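Local coordinates for protein oxidoreductase (Azotobacter vinelandii, PDB 7D5M) that binds NAD and, as a homolog of inositol dehydrogenase in the Gfo/Idh/MocA family, probably oxidises a sugar or polyol substrate with NAD+ as the hydride acceptor, at residues Tyr144-Ile150 with Trp284-Asn290; His209-Ser214 with Gly270-Arg274; Asp242-Thr246 with Val258-Val263. All coordinates share one frame; numbering follows the deposited sequence.

Interaction 1: Tyr144-Ile150 with Trp284-Asn290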
loop_
_atom_site.group_PDB
_atom_site.type_symbol
_atom_site.label_atom_id
_atom_site.label_comp_id
_atom_site.label_asym_id
_atom_site.label_seq_id
_atom_site.Cartn_x
_atom_site.Cartn_y
_atom_site.Cartn_z
ATOM N N TYR A 144 9.328 -9.188 -19.085
ATOM C CA TYR A 144 8.175 -8.742 -18.258
ATOM C C TYR A 144 6.872 -9.064 -18.990
ATOM O O TYR A 144 5.833 -9.214 -18.345
ATOM C CB TYR A 144 8.293 -7.257 -17.919
ATOM C CG TYR A 144 9.576 -6.947 -17.198
ATOM C CD1 TYR A 144 9.723 -7.247 -15.851
ATOM C CD2 TYR A 144 10.679 -6.454 -17.881
ATOM C CE1 TYR A 144 10.910 -7.004 -15.183
ATOM C CE2 TYR A 144 11.878 -6.211 -17.226
ATOM C CZ TYR A 144 11.994 -6.495 -15.877
ATOM O OH TYR A 144 13.162 -6.272 -15.213
ATOM N N ALA A 145 6.933 -9.202 -20.315
ATOM C CA ALA A 145 5.750 -9.456 -21.166
ATOM C C ALA A 145 5.224 -10.882 -20.940
ATOM O O ALA A 145 4.098 -11.185 -21.402
ATOM C CB ALA A 145 6.112 -9.207 -22.604
ATOM N N GLY A 146 5.998 -11.731 -20.259
ATOM C CA GLY A 146 5.589 -13.089 -19.873
ATOM C C GLY A 146 4.596 -13.123 -18.725
ATOM O O GLY A 146 4.012 -14.202 -18.476
ATOM N N HIS A 147 4.425 -12.027 -17.980
ATOM C CA HIS A 147 3.470 -11.976 -16.841
ATOM C C HIS A 147 2.035 -12.040 -17.376
ATOM O O HIS A 147 1.690 -11.211 -18.251
ATOM C CB HIS A 147 3.715 -10.752 -15.961
ATOM C CG HIS A 147 4.871 -10.931 -15.034
ATOM N ND1 HIS A 147 6.018 -10.164 -15.121
ATOM C CD2 HIS A 147 5.070 -11.793 -14.012
ATOM C CE1 HIS A 147 6.868 -10.551 -14.189
ATOM N NE2 HIS A 147 6.315 -11.535 -13.501
ATOM N N GLN A 148 1.241 -12.989 -16.864
ATOM C CA GLN A 148 -0.160 -13.251 -17.298
ATOM C C GLN A 148 -0.963 -11.948 -17.375
ATOM O O GLN A 148 -1.806 -11.819 -18.286
ATOM C CB GLN A 148 -0.868 -14.202 -16.329
ATOM C CG GLN A 148 -0.388 -15.652 -16.400
ATOM C CD GLN A 148 0.814 -15.960 -15.536
ATOM O OE1 GLN A 148 1.906 -15.430 -15.739
ATOM N NE2 GLN A 148 0.642 -16.881 -14.604
ATOM N N LEU A 149 -0.774 -11.014 -16.438
ATOM C CA LEU A 149 -1.714 -9.865 -16.363
ATOM C C LEU A 149 -1.440 -8.858 -17.479
ATOM O O LEU A 149 -2.310 -7.994 -17.695
ATOM C CB LEU A 149 -1.667 -9.231 -14.974
ATOM C CG LEU A 149 -2.344 -10.059 -13.888
ATOM C CD1 LEU A 149 -2.110 -9.429 -12.530
ATOM C CD2 LEU A 149 -3.839 -10.217 -14.160
ATOM N N ILE A 150 -0.314 -8.975 -18.196
ATOM C CA ILE A 150 -0.081 -8.147 -19.413
ATOM C C ILE A 150 -1.115 -8.562 -20.473
ATOM O O ILE A 150 -1.740 -7.665 -21.066
ATOM C CB ILE A 150 1.370 -8.240 -19.920
ATOM C CG1 ILE A 150 2.392 -7.896 -18.833
ATOM C CG2 ILE A 150 1.559 -7.367 -21.146
ATOM C CD1 ILE A 150 2.164 -6.549 -18.166
ATOM N N TRP A 284 -0.014 -1.371 -13.979
ATOM C CA TRP A 284 0.786 -2.564 -13.616
ATOM C C TRP A 284 2.174 -2.102 -13.195
ATOM O O TRP A 284 2.702 -1.182 -13.820
ATOM C CB TRP A 284 0.839 -3.532 -14.796
ATOM C CG TRP A 284 1.533 -4.828 -14.509
ATOM C CD1 TRP A 284 0.987 -5.939 -13.940
ATOM C CD2 TRP A 284 2.901 -5.161 -14.811
ATOM N NE1 TRP A 284 1.924 -6.931 -13.847
ATOM C CE2 TRP A 284 3.100 -6.494 -14.387
ATOM C CE3 TRP A 284 3.988 -4.467 -15.363
ATOM C CZ2 TRP A 284 4.329 -7.143 -14.506
ATOM C CZ3 TRP A 284 5.196 -5.116 -15.498
ATOM C CH2 TRP A 284 5.364 -6.440 -15.086
ATOM N N TRP A 285 2.725 -2.757 -12.179
ATOM C CA TRP A 285 4.016 -2.427 -11.535
ATOM C C TRP A 285 4.823 -3.724 -11.428
ATOM O O TRP A 285 4.308 -4.692 -10.841
ATOM C CB TRP A 285 3.716 -1.796 -10.176
ATOM C CG TRP A 285 4.906 -1.485 -9.333
ATOM C CD1 TRP A 285 6.203 -1.332 -9.727
ATOM C CD2 TRP A 285 4.883 -1.225 -7.923
ATOM N NE1 TRP A 285 6.988 -1.005 -8.656
ATOM C CE2 TRP A 285 6.212 -0.933 -7.533
ATOM C CE3 TRP A 285 3.873 -1.203 -6.960
ATOM C CZ2 TRP A 285 6.551 -0.645 -6.211
ATOM C CZ3 TRP A 285 4.212 -0.923 -5.654
ATOM C CH2 TRP A 285 5.529 -0.647 -5.288
ATOM N N ASP A 286 6.020 -3.763 -12.010
ATOM C CA ASP A 286 6.781 -5.029 -12.186
ATOM C C ASP A 286 7.141 -5.642 -10.826
ATOM O O ASP A 286 7.309 -6.878 -10.770
ATOM C CB ASP A 286 8.013 -4.820 -13.074
ATOM C CG ASP A 286 9.157 -4.005 -12.481
ATOM O OD1 ASP A 286 8.911 -3.173 -11.585
ATOM O OD2 ASP A 286 10.300 -4.196 -12.954
ATOM N N GLU A 287 7.251 -4.843 -9.762
ATOM C CA GLU A 287 7.710 -5.356 -8.446
ATOM C C GLU A 287 6.575 -6.137 -7.771
ATOM O O GLU A 287 6.844 -6.882 -6.831
ATOM C CB GLU A 287 8.213 -4.215 -7.564
ATOM C CG GLU A 287 9.465 -3.554 -8.108
ATOM C CD GLU A 287 9.885 -2.343 -7.300
ATOM O OE1 GLU A 287 10.193 -2.510 -6.093
ATOM O OE2 GLU A 287 9.831 -1.237 -7.856
ATOM N N HIS A 288 5.340 -5.918 -8.215
ATOM C CA HIS A 288 4.135 -6.626 -7.729
ATOM C C HIS A 288 3.379 -7.127 -8.949
ATOM O O HIS A 288 2.294 -6.657 -9.242
ATOM C CB HIS A 288 3.360 -5.698 -6.803
ATOM C CG HIS A 288 4.189 -5.317 -5.623
ATOM N ND1 HIS A 288 4.448 -6.201 -4.608
ATOM C CD2 HIS A 288 4.896 -4.203 -5.349
ATOM C CE1 HIS A 288 5.233 -5.627 -3.718
ATOM N NE2 HIS A 288 5.519 -4.392 -4.145
ATOM N N PRO A 289 3.945 -8.103 -9.682
ATOM C CA PRO A 289 3.479 -8.424 -11.029
ATOM C C PRO A 289 2.173 -9.225 -11.051
ATOM O O PRO A 289 1.583 -9.325 -12.106
ATOM C CB PRO A 289 4.633 -9.272 -11.577
ATOM C CG PRO A 289 5.134 -10.001 -10.362
ATOM C CD PRO A 289 5.059 -8.969 -9.252
ATOM N N ASN A 290 1.730 -9.721 -9.893
ATOM C CA ASN A 290 0.542 -10.602 -9.771
ATOM C C ASN A 290 -0.740 -9.797 -9.555
ATOM O O ASN A 290 -1.781 -10.434 -9.404
ATOM C CB ASN A 290 0.745 -11.622 -8.654
ATOM C CG ASN A 290 2.008 -12.417 -8.879
ATOM O OD1 ASN A 290 2.201 -12.990 -9.953
ATOM N ND2 ASN A 290 2.878 -12.439 -7.878
HETATM O O HOH W 1 0.796 -11.398 -13.947
#
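The indole of Trp284 is covered on one face by Ile150, whose CD1 sits 3.9 Å from the centroid of the six-membered ring of Trp284 in a CH-pi contact, while the backbone N of Asp286 lies above the opposite face, toward the rim. At the indole edge stands His147, its ND1 3.5 Å from CZ2 of Trp284, with the two ring planes turned 47° to each other. One face of the imidazole of His147 in turn receives Pro289, whose CB hovers 3.5 Å from the ring centroid of His147. Trp284 gets into this slot because its CG is anti to the backbone N (chi1 -175°), which sends the ring across toward the turn before helix 148-158. Its NE1 donates a fairly straight bond (162°) to the carbonyl O of Pro289, which pins the ring against rotation. That same oxygen accepts from a water that also takes the N-H of Leu149, so the first turn of the helix is tied to the loop through solvent. A leucine in place of Trp284 would probably leave Ile150 CD1 and ND1 of His147 facing a gap, and Pro289 O without its indole donor. Toward the cofactor, CE1 of Tyr144 lies 3.6 Å from OD2 of Asp286, a carboxylate already held by His269 and Gln271. The type I turn from Trp285 to His288 brings Pro289 back beside Trp284. In this Gfo/Idh/MocA enzyme the contact joins the start of helix 148-158 and the turn before it to the end of strand 280-285 in the mixed sheet of the C-terminal alpha/beta domain.

Interaction 2: His209-Ser214 with Gly270-Arg274. With NAD (nicotinamide-adenine-dinucleotide), chain B.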
loop_
_atom_site.group_PDB
_atom_site.type_symbol
_atom_site.label_atom_id
_atom_site.label_comp_id
_atom_site.label_asym_id
_atom_site.label_seq_id
_atom_site.Cartn_x
_atom_site.Cartn_y
_atom_site.Cartn_z
ATOM N N HIS A 209 11.652 -1.532 -22.061
ATOM C CA HIS A 209 10.844 -2.586 -21.393
ATOM C C HIS A 209 9.372 -2.179 -21.322
ATOM O O HIS A 209 8.516 -2.896 -21.843
ATOM C CB HIS A 209 11.438 -2.963 -20.041
ATOM C CG HIS A 209 12.520 -3.981 -20.126
ATOM N ND1 HIS A 209 12.328 -5.224 -20.699
ATOM C CD2 HIS A 209 13.800 -3.947 -19.695
ATOM C CE1 HIS A 209 13.442 -5.923 -20.595
ATOM N NE2 HIS A 209 14.375 -5.158 -19.995
ATOM N N PRO A 210 8.994 -1.074 -20.631
ATOM C CA PRO A 210 7.585 -0.687 -20.567
ATOM C C PRO A 210 7.051 -0.242 -21.940
ATOM O O PRO A 210 5.871 -0.385 -22.180
ATOM C CB PRO A 210 7.550 0.430 -19.512
ATOM C CG PRO A 210 8.972 0.970 -19.482
ATOM C CD PRO A 210 9.851 -0.229 -19.785
ATOM N N LEU A 211 7.922 0.254 -22.825
ATOM C CA LEU A 211 7.526 0.550 -24.233
ATOM C C LEU A 211 6.988 -0.736 -24.869
ATOM O O LEU A 211 5.881 -0.716 -25.439
ATOM C CB LEU A 211 8.711 1.091 -25.036
ATOM C CG LEU A 211 8.359 1.459 -26.477
ATOM C CD1 LEU A 211 7.678 2.813 -26.525
ATOM C CD2 LEU A 211 9.590 1.434 -27.360
ATOM N N TYR A 212 7.716 -1.837 -24.739
ATOM C CA TYR A 212 7.262 -3.126 -25.310
ATOM C C TYR A 212 5.942 -3.553 -24.649
ATOM O O TYR A 212 5.032 -3.996 -25.360
ATOM C CB TYR A 212 8.307 -4.238 -25.221
ATOM C CG TYR A 212 7.749 -5.492 -25.838
ATOM C CD1 TYR A 212 7.488 -5.536 -27.201
ATOM C CD2 TYR A 212 7.404 -6.594 -25.070
ATOM C CE1 TYR A 212 6.912 -6.650 -27.786
ATOM C CE2 TYR A 212 6.827 -7.718 -25.644
ATOM C CZ TYR A 212 6.588 -7.749 -27.008
ATOM O OH TYR A 212 6.041 -8.849 -27.605
ATOM N N LEU A 213 5.802 -3.398 -23.330
ATOM C CA LEU A 213 4.509 -3.708 -22.670
ATOM C C LEU A 213 3.390 -2.905 -23.344
ATOM O O LEU A 213 2.333 -3.483 -23.577
ATOM C CB LEU A 213 4.583 -3.424 -21.169
ATOM C CG LEU A 213 5.604 -4.259 -20.402
ATOM C CD1 LEU A 213 5.551 -3.918 -18.925
ATOM C CD2 LEU A 213 5.381 -5.756 -20.611
ATOM N N SER A 214 3.601 -1.627 -23.670
ATOM C CA SER A 214 2.542 -0.807 -24.319
ATOM C C SER A 214 2.222 -1.375 -25.707
ATOM O O SER A 214 1.050 -1.312 -26.109
ATOM C CB SER A 214 2.896 0.650 -24.392
ATOM O OG SER A 214 3.838 0.883 -25.427
ATOM N N GLY A 270 10.820 0.224 -10.124
ATOM C CA GLY A 270 9.917 1.307 -10.545
ATOM C C GLY A 270 9.559 1.180 -12.007
ATOM O O GLY A 270 9.540 2.201 -12.692
ATOM N N GLN A 271 9.310 -0.037 -12.496
ATOM C CA GLN A 271 8.758 -0.208 -13.862
ATOM C C GLN A 271 7.231 -0.238 -13.751
ATOM O O GLN A 271 6.694 -1.168 -13.157
ATOM C CB GLN A 271 9.270 -1.465 -14.562
ATOM C CG GLN A 271 8.783 -1.527 -15.996
ATOM C CD GLN A 271 9.095 -2.806 -16.733
ATOM O OE1 GLN A 271 8.784 -2.921 -17.914
ATOM N NE2 GLN A 271 9.703 -3.772 -16.051
ATOM N N LYS A 272 6.566 0.763 -14.299
ATOM C CA LYS A 272 5.096 0.874 -14.217
ATOM C C LYS A 272 4.557 1.262 -15.588
ATOM O O LYS A 272 5.234 1.993 -16.335
ATOM C CB LYS A 272 4.693 1.880 -13.135
ATOM C CG LYS A 272 5.286 1.619 -11.751
ATOM C CD LYS A 272 5.048 2.709 -10.703
ATOM C CE LYS A 272 5.161 2.159 -9.297
ATOM N NZ LYS A 272 5.286 3.214 -8.261
ATOM N N ILE A 273 3.361 0.787 -15.900
ATOM C CA ILE A 273 2.625 1.248 -17.101
ATOM C C ILE A 273 1.187 1.518 -16.679
ATOM O O ILE A 273 0.569 0.666 -16.037
ATOM C CB ILE A 273 2.728 0.263 -18.277
ATOM C CG1 ILE A 273 1.892 0.754 -19.461
ATOM C CG2 ILE A 273 2.358 -1.156 -17.876
ATOM C CD1 ILE A 273 2.281 0.138 -20.773
ATOM N N ARG A 274 0.709 2.720 -16.976
ATOM C CA ARG A 274 -0.697 3.097 -16.723
ATOM C C ARG A 274 -1.300 3.438 -18.080
ATOM O O ARG A 274 -0.759 4.317 -18.768
ATOM C CB ARG A 274 -0.800 4.274 -15.752
ATOM C CG ARG A 274 -2.231 4.665 -15.412
ATOM C CD ARG A 274 -2.306 5.812 -14.417
ATOM N NE ARG A 274 -3.674 6.126 -14.047
ATOM C CZ ARG A 274 -4.391 5.501 -13.122
ATOM N NH1 ARG A 274 -3.890 4.493 -12.420
ATOM N NH2 ARG A 274 -5.629 5.895 -12.889
HETATM P PA NAD B . 27.333 -8.965 -17.898
HETATM O O1A NAD B . 28.498 -8.075 -18.199
HETATM O O2A NAD B . 26.858 -9.149 -16.491
HETATM O O5B NAD B . 27.615 -10.408 -18.546
HETATM C C5B NAD B . 28.316 -10.573 -19.818
HETATM C C4B NAD B . 28.667 -12.034 -19.963
HETATM O O4B NAD B . 29.023 -12.331 -21.338
HETATM C C3B NAD B . 29.867 -12.502 -19.129
HETATM O O3B NAD B . 29.671 -13.850 -18.727
HETATM C C2B NAD B . 31.020 -12.358 -20.128
HETATM O O2B NAD B . 32.158 -13.133 -19.830
HETATM C C1B NAD B . 30.326 -12.876 -21.380
HETATM N N9A NAD B . 30.931 -12.463 -22.637
HETATM C C8A NAD B . 31.321 -11.194 -22.975
HETATM N N7A NAD B . 31.768 -11.101 -24.202
HETATM C C5A NAD B . 31.647 -12.383 -24.714
HETATM C C6A NAD B . 31.943 -12.923 -25.981
HETATM N N6A NAD B . 32.414 -12.204 -27.002
HETATM N N1A NAD B . 31.692 -14.243 -26.167
HETATM C C2A NAD B . 31.212 -14.954 -25.135
HETATM N N3A NAD B . 30.883 -14.550 -23.907
HETATM C C4A NAD B . 31.128 -13.236 -23.757
HETATM O O3 NAD B . 26.049 -8.470 -18.750
HETATM P PN NAD B . 24.470 -8.674 -18.439
HETATM O O1N NAD B . 24.001 -7.608 -17.488
HETATM O O2N NAD B . 24.233 -10.111 -18.080
HETATM O O5D NAD B . 23.813 -8.350 -19.864
HETATM C C5D NAD B . 24.111 -9.124 -21.027
HETATM C C4D NAD B . 23.056 -8.781 -22.042
HETATM O O4D NAD B . 21.752 -9.050 -21.466
HETATM C C3D NAD B . 23.029 -7.303 -22.450
HETATM O O3D NAD B . 22.671 -7.194 -23.816
HETATM C C2D NAD B . 21.954 -6.709 -21.532
HETATM O O2D NAD B . 21.339 -5.547 -22.068
HETATM C C1D NAD B . 20.960 -7.870 -21.480
HETATM N N1N NAD B . 20.078 -7.883 -20.273
HETATM C C2N NAD B . 18.715 -7.999 -20.442
HETATM C C3N NAD B . 17.856 -7.962 -19.342
HETATM C C7N NAD B . 16.393 -8.255 -19.594
HETATM O O7N NAD B . 16.063 -8.758 -20.674
HETATM N N7N NAD B . 15.531 -7.983 -18.619
HETATM C C4N NAD B . 18.387 -7.680 -18.079
HETATM C C5N NAD B . 19.767 -7.549 -17.928
HETATM C C6N NAD B . 20.586 -7.803 -19.006
#
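Helix on sheet, as in the C-terminal alpha/beta domain of the Gfo/Idh/MocA family, is the theme here: helix 209-214 packs on strand 271-274 at an axis separation of 8.6 Å and an angle of -30°. At the cofactor end, the extended side chain of Gln271 sets OE1 among carbon atoms, 3.4 Å from CB of His209 and 3.5 Å from CD1 of Leu213. The N of Pro210 also lies near this oxygen but has no hydrogen to give, so the approach is not a bond; the amide's NE2 is instead held by Asp286. Further along, Ile273 reaches into the next turn of the helix. With CG1 anti to the backbone N (chi1 177°), its CD1 comes 3.7 Å from CB of Ser214 and also meets the N of that residue. Ser214 OG donates a hydrogen bond of 2.6 Å to the O of Leu211, in the carbonyl plane and on a lone pair. The imidazole of His209 leads away from the strand into the NAD pocket, where its NE2 is 3.3 Å from N7N of the nicotinamide amide. Around this pair, strand 165-173 runs beside strand 271-277 and meets Pro210 and Ser214, Trp284 of strand 280-285 touches Leu213, and helix 363-381 packs against Leu211.

Interaction 3: Asp242-Thr246 with Val258-Val263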
loop_
_atom_site.group_PDB
_atom_site.type_symbol
_atom_site.label_atom_id
_atom_site.label_comp_id
_atom_site.label_asym_id
_atom_site.label_seq_id
_atom_site.Cartn_x
_atom_site.Cartn_y
_atom_site.Cartn_z
ATOM N N ASP A 242 21.613 8.902 -18.144
ATOM C CA ASP A 242 21.146 8.086 -16.993
ATOM C C ASP A 242 19.734 8.517 -16.589
ATOM O O ASP A 242 19.210 7.967 -15.602
ATOM C CB ASP A 242 22.140 8.110 -15.830
ATOM C CG ASP A 242 22.594 9.493 -15.399
ATOM O OD1 ASP A 242 21.903 10.476 -15.721
ATOM O OD2 ASP A 242 23.640 9.569 -14.740
ATOM N N ASN A 243 19.131 9.424 -17.356
ATOM C CA ASN A 243 17.741 9.885 -17.137
ATOM C C ASN A 243 17.199 10.396 -18.463
ATOM O O ASN A 243 17.970 11.038 -19.198
ATOM C CB ASN A 243 17.697 10.969 -16.065
ATOM C CG ASN A 243 16.290 11.200 -15.568
ATOM O OD1 ASN A 243 15.741 10.350 -14.871
ATOM N ND2 ASN A 243 15.699 12.328 -15.937
ATOM N N ALA A 244 15.935 10.135 -18.771
ATOM C CA ALA A 244 15.327 10.671 -20.001
ATOM C C ALA A 244 13.809 10.762 -19.875
ATOM O O ALA A 244 13.182 9.935 -19.164
ATOM C CB ALA A 244 15.743 9.828 -21.176
ATOM N N TYR A 245 13.260 11.766 -20.545
ATOM C CA TYR A 245 11.811 11.976 -20.734
ATOM C C TYR A 245 11.511 11.858 -22.218
ATOM O O TYR A 245 12.046 12.663 -23.006
ATOM C CB TYR A 245 11.384 13.351 -20.223
ATOM C CG TYR A 245 11.840 13.597 -18.816
ATOM C CD1 TYR A 245 11.087 13.148 -17.744
ATOM C CD2 TYR A 245 13.038 14.246 -18.556
ATOM C CE1 TYR A 245 11.511 13.349 -16.442
ATOM C CE2 TYR A 245 13.479 14.443 -17.264
ATOM C CZ TYR A 245 12.707 14.004 -16.203
ATOM O OH TYR A 245 13.145 14.187 -14.925
ATOM N N THR A 246 10.650 10.914 -22.578
ATOM C CA THR A 246 10.157 10.775 -23.962
ATOM C C THR A 246 8.665 11.070 -23.985
ATOM O O THR A 246 7.895 10.346 -23.334
ATOM C CB THR A 246 10.461 9.402 -24.557
ATOM O OG1 THR A 246 11.856 9.176 -24.382
ATOM C CG2 THR A 246 10.063 9.338 -26.017
ATOM N N VAL A 258 7.303 8.320 -21.510
ATOM C CA VAL A 258 8.249 7.314 -20.946
ATOM C C VAL A 258 9.286 8.052 -20.108
ATOM O O VAL A 258 10.010 8.916 -20.655
ATOM C CB VAL A 258 8.940 6.456 -22.018
ATOM C CG1 VAL A 258 9.750 5.331 -21.388
ATOM C CG2 VAL A 258 7.944 5.907 -23.029
ATOM N N TRP A 259 9.339 7.735 -18.819
ATOM C CA TRP A 259 10.432 8.175 -17.927
ATOM C C TRP A 259 11.417 7.015 -17.760
ATOM O O TRP A 259 11.036 5.990 -17.171
ATOM C CB TRP A 259 9.880 8.686 -16.592
ATOM C CG TRP A 259 10.961 9.050 -15.629
ATOM C CD1 TRP A 259 12.185 9.579 -15.924
ATOM C CD2 TRP A 259 10.918 8.916 -14.199
ATOM N NE1 TRP A 259 12.910 9.776 -14.779
ATOM C CE2 TRP A 259 12.155 9.379 -13.705
ATOM C CE3 TRP A 259 9.948 8.471 -13.292
ATOM C CZ2 TRP A 259 12.441 9.400 -12.342
ATOM C CZ3 TRP A 259 10.230 8.491 -11.946
ATOM C CH2 TRP A 259 11.465 8.952 -11.478
ATOM N N SER A 260 12.622 7.146 -18.318
ATOM C CA SER A 260 13.734 6.166 -18.211
ATOM C C SER A 260 14.752 6.695 -17.201
ATOM O O SER A 260 15.181 7.848 -17.367
ATOM C CB SER A 260 14.387 5.935 -19.562
ATOM O OG SER A 260 13.432 5.582 -20.550
ATOM N N SER A 261 15.142 5.921 -16.184
ATOM C CA SER A 261 16.115 6.441 -15.188
ATOM C C SER A 261 16.871 5.322 -14.482
ATOM O O SER A 261 16.268 4.278 -14.180
ATOM C CB SER A 261 15.433 7.354 -14.197
ATOM O OG SER A 261 16.395 8.071 -13.442
ATOM N N ALA A 262 18.153 5.563 -14.220
ATOM C CA ALA A 262 18.996 4.742 -13.333
ATOM C C ALA A 262 19.425 5.576 -12.124
ATOM O O ALA A 262 20.202 5.060 -11.315
ATOM C CB ALA A 262 20.181 4.212 -14.102
ATOM N N VAL A 263 18.888 6.792 -11.976
ATOM C CA VAL A 263 19.294 7.749 -10.903
ATOM C C VAL A 263 18.067 8.181 -10.079
ATOM O O VAL A 263 18.140 9.214 -9.377
ATOM C CB VAL A 263 20.050 8.945 -11.511
ATOM C CG1 VAL A 263 21.309 8.474 -12.210
ATOM C CG2 VAL A 263 19.188 9.757 -12.460
HETATM O O HOH W 2 12.383 7.939 -21.694
#
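Asn243 meets its partners on the neighbouring strand and just beyond it atom by atom. Its CB lies 4.1 Å from CG2 of Val263, and its CG, anti to the backbone N (chi1 -165°), carries the amide across toward Trp259 and Ser261. At the tip OD1 accepts twice: from OG of Ser261 at 2.8 Å, in the carbonyl plane on a lone pair, and from NE1 of Trp259 at 2.9 Å, tilted 25° from that plane. The other branch, ND2, is bonded to Gln231 and makes a weak bond to Tyr245, whose OH is also hydrogen-bonded to NE2 of His169 of the third subunit. Two donors on one oxygen hold the amide's rotation. Ser261 OG also accepts from the N of Val263, an ST turn that closes the strand end.

The strands are the two arms of an antiparallel beta hairpin within the C-terminal domain sheet. Ala244 and Ser260 form a hydrogen-bonded pair, as do Thr246 and Val258; the N of Thr246 reaches O of Val258 at 2.8 Å. On the other side of strand 243-250, Asp242 and Asn243 both face Gln231 in a classic beta bulge. Tyr245 and Trp259 lie side by side with planes 7° apart, but slid so far that the rings barely overlap, and both meet the ring of that same His169. On the face bearing Thr246 and Ser260, a water touches OG1 of Thr246 and OG of Ser260 and donates to O of Val258, 2.8 Å away.

The three contacts nest along the chain: 242-246 with 258-263 lies inside the loop closed by interaction 2, which itself lies inside the loop closed by interaction 1. All reach the same mixed sheet. Strands 271-277 and 280-285, neighbours in it, carry interactions 2 and 1, whose centres are 9 Å apart and which touch directly, as where Tyr144 packs on Gln271. Interaction 3 sits across strand 165-173 from strand 271-277, about 12 Å from interaction 2 and 20 Å from interaction 1, centre to centre. The sheet thus links the side near NAD, where Tyr144 and His209 stand, with the hairpin facing the third subunit.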